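Local structure of putative cytochrome C (Sinorhizobium meliloti, 4PWA) at residues H25-A30 with S80-K85. The protein probably carries electrons in sulfite oxidation as a small c-type cytochrome, holding a covalently attached heme c. Residues are numbered along the deposited sequence; the frame is centred on the assembly and turned at random.
Sequences HTLADA and STVAGK. With HEC (heme c), chain E.
A water joins the two backbones: it accepts the N-H of D29 at 2.9 Å (D29 N to water O) and lies 2.8 Å from K85 O, where it probably donates, though more acceptors are in reach than protons. D29 N also comes within 3.3 Å of K85 O, but too poorly angled to bond.

Beside this bridge, D29 packs over V82, the last residue of helix 69-82, the two side chains crossing at about a right angle. CG2 of V82 touches CB of D29 at 3.7 Å, and CG1 lies 3.8 Å from OD2. With its CG anti to the backbone N (chi1 179°), D29 brings its carboxylate across the valine, where OD1 forms a salt bridge with R10 NE and a hydrogen bond with Y78 OH. The branched valine suits this place, offering one methyl to the carboxylate and the other to D29 CB and L27 CD2. Replacing this aspartate by an alanine is likely to leave R10 without its anionic mate and Y78 OH without its acceptor, and to uncover CG1 of V82.

The extended first torsion of L27 (-173°) carries both methyls to the helix end: CD2 meets V82 CG2 at 4.1 Å, and CD1 lies 4.0 Å from CA of A83, the first residue to leave helical backbone angles. A type II turn, V82 to K85, is closed by K85 N to V82 O (3.0 Å). G84 takes the positive phi (94°) that glycine readily tolerates.

Two residues before L27, H25 binds the heme iron through NE2 opposite M61 SD. The contact thus ties the chain just beyond the proximal ligand to the C-terminal helix of the cytochrome c fold, through apolar packing, one water and a buried carboxylate whose charge R10 probably offsets.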
# COMPACT_ATOMS: atom_id res chain seq x y z
N HIS A 25 -4.81 -9.28 -1.44
CA HIS A 25 -3.94 -10.14 -2.25
C HIS A 25 -3.44 -9.49 -3.53
O HIS A 25 -4.13 -8.67 -4.14
CB HIS A 25 -4.71 -11.39 -2.66
CG HIS A 25 -4.91 -12.36 -1.55
ND1 HIS A 25 -3.92 -13.23 -1.15
CD2 HIS A 25 -5.98 -12.61 -0.76
CE1 HIS A 25 -4.38 -13.98 -0.16
NE2 HIS A 25 -5.63 -13.62 0.09
N THR A 26 -2.24 -9.89 -3.94
CA THR A 26 -1.68 -9.49 -5.23
C THR A 26 -2.04 -10.55 -6.28
O THR A 26 -1.86 -11.74 -6.05
CB THR A 26 -0.17 -9.29 -5.17
OG1 THR A 26 0.12 -8.16 -4.34
CG2 THR A 26 0.43 -9.04 -6.57
N LEU A 27 -2.55 -10.07 -7.41
CA LEU A 27 -2.88 -10.91 -8.55
C LEU A 27 -2.88 -10.05 -9.82
O LEU A 27 -3.77 -9.24 -10.04
CB LEU A 27 -4.26 -11.56 -8.35
CG LEU A 27 -4.67 -12.59 -9.41
CD1 LEU A 27 -3.88 -13.87 -9.20
CD2 LEU A 27 -6.18 -12.84 -9.38
N ALA A 28 -1.87 -10.25 -10.65
CA ALA A 28 -1.62 -9.41 -11.81
C ALA A 28 -2.82 -9.31 -12.76
O ALA A 28 -3.15 -8.22 -13.21
CB ALA A 28 -0.38 -9.90 -12.56
N ASP A 29 -3.49 -10.41 -13.05
CA ASP A 29 -4.58 -10.40 -14.03
C ASP A 29 -5.63 -9.38 -13.63
O ASP A 29 -6.20 -8.71 -14.48
CB ASP A 29 -5.19 -11.79 -14.19
CG ASP A 29 -6.34 -11.81 -15.18
OD1 ASP A 29 -7.49 -11.48 -14.79
OD2 ASP A 29 -6.12 -12.19 -16.35
N ALA A 30 -5.88 -9.27 -12.33
CA ALA A 30 -6.84 -8.32 -11.79
C ALA A 30 -6.22 -6.95 -11.51
O ALA A 30 -6.92 -6.06 -11.07
CB ALA A 30 -7.47 -8.89 -10.50
N SER A 80 -7.01 -19.86 -9.99
CA SER A 80 -6.16 -20.98 -10.32
C SER A 80 -5.75 -20.99 -11.79
O SER A 80 -4.72 -21.58 -12.14
CB SER A 80 -6.84 -22.29 -9.95
OG SER A 80 -8.14 -22.32 -10.49
N THR A 81 -6.54 -20.35 -12.64
CA THR A 81 -6.23 -20.27 -14.07
C THR A 81 -5.28 -19.13 -14.40
O THR A 81 -4.39 -19.29 -15.22
CB THR A 81 -7.50 -20.07 -14.91
OG1 THR A 81 -8.46 -21.05 -14.55
CG2 THR A 81 -7.19 -20.17 -16.39
N VAL A 82 -5.49 -17.97 -13.78
CA VAL A 82 -4.76 -16.76 -14.17
C VAL A 82 -3.53 -16.46 -13.35
O VAL A 82 -2.73 -15.63 -13.76
CB VAL A 82 -5.65 -15.48 -14.18
CG1 VAL A 82 -6.85 -15.66 -15.09
CG2 VAL A 82 -6.06 -15.08 -12.76
N ALA A 83 -3.35 -17.11 -12.20
CA ALA A 83 -2.21 -16.79 -11.32
C ALA A 83 -0.88 -16.90 -12.09
O ALA A 83 -0.64 -17.87 -12.80
CB ALA A 83 -2.20 -17.67 -10.10
N GLY A 84 -0.04 -15.86 -11.96
CA GLY A 84 1.25 -15.78 -12.66
C GLY A 84 1.23 -15.05 -14.00
O GLY A 84 2.28 -14.76 -14.57
N LYS A 85 0.03 -14.74 -14.49
CA LYS A 85 -0.14 -14.17 -15.82
C LYS A 85 -0.93 -12.85 -15.80
O LYS A 85 -1.64 -12.55 -14.83
CB LYS A 85 -0.83 -15.20 -16.73
CG LYS A 85 -0.00 -16.47 -16.88
CD LYS A 85 -0.63 -17.48 -17.82
CE LYS A 85 -1.80 -18.22 -17.18
NZ LYS A 85 -2.21 -19.41 -17.99
FE HEC E . -6.92 -14.65 1.25
CHA HEC E . -4.61 -16.90 2.34
CHB HEC E . -7.41 -16.42 -1.57
CHC HEC E . -9.56 -12.64 0.50
CHD HEC E . -5.95 -12.42 3.62
NA HEC E . -6.20 -16.36 0.55
C1A HEC E . -5.19 -17.11 1.11
C2A HEC E . -4.86 -18.19 0.20
C3A HEC E . -5.62 -18.06 -0.88
C4A HEC E . -6.46 -16.89 -0.69
CMA HEC E . -5.58 -18.99 -2.11
CAA HEC E . -3.80 -19.29 0.46
CBA HEC E . -4.41 -20.28 1.44
CGA HEC E . -3.51 -21.47 1.65
O1A HEC E . -3.99 -22.62 1.44
O2A HEC E . -2.31 -21.30 2.01
NB HEC E . -8.22 -14.56 -0.23
C1B HEC E . -8.31 -15.43 -1.29
C2B HEC E . -9.54 -15.15 -2.00
C3B HEC E . -10.11 -14.09 -1.45
C4B HEC E . -9.31 -13.71 -0.31
CMB HEC E . -10.02 -15.83 -3.30
CAB HEC E . -11.42 -13.41 -1.89
CBB HEC E . -12.65 -14.31 -1.63
NC HEC E . -7.59 -12.85 1.91
C1C HEC E . -8.74 -12.21 1.52
C2C HEC E . -9.11 -11.21 2.50
C3C HEC E . -8.00 -11.00 3.23
C4C HEC E . -7.10 -12.12 2.94
CMC HEC E . -10.16 -10.15 2.15
CAC HEC E . -7.69 -9.92 4.32
CBC HEC E . -8.76 -9.05 5.01
ND HEC E . -5.50 -14.67 2.73
C1D HEC E . -5.29 -13.62 3.61
C2D HEC E . -4.25 -13.97 4.55
C3D HEC E . -3.82 -15.37 4.17
C4D HEC E . -4.64 -15.72 3.02
CMD HEC E . -3.68 -13.09 5.69
CAD HEC E . -2.72 -16.23 4.85
CBD HEC E . -3.38 -17.34 5.65
CGD HEC E . -2.34 -18.01 6.51
O1D HEC E . -1.58 -18.86 5.97
O2D HEC E . -2.31 -17.72 7.75
O HOH W 1 -2.67 -13.05 -12.24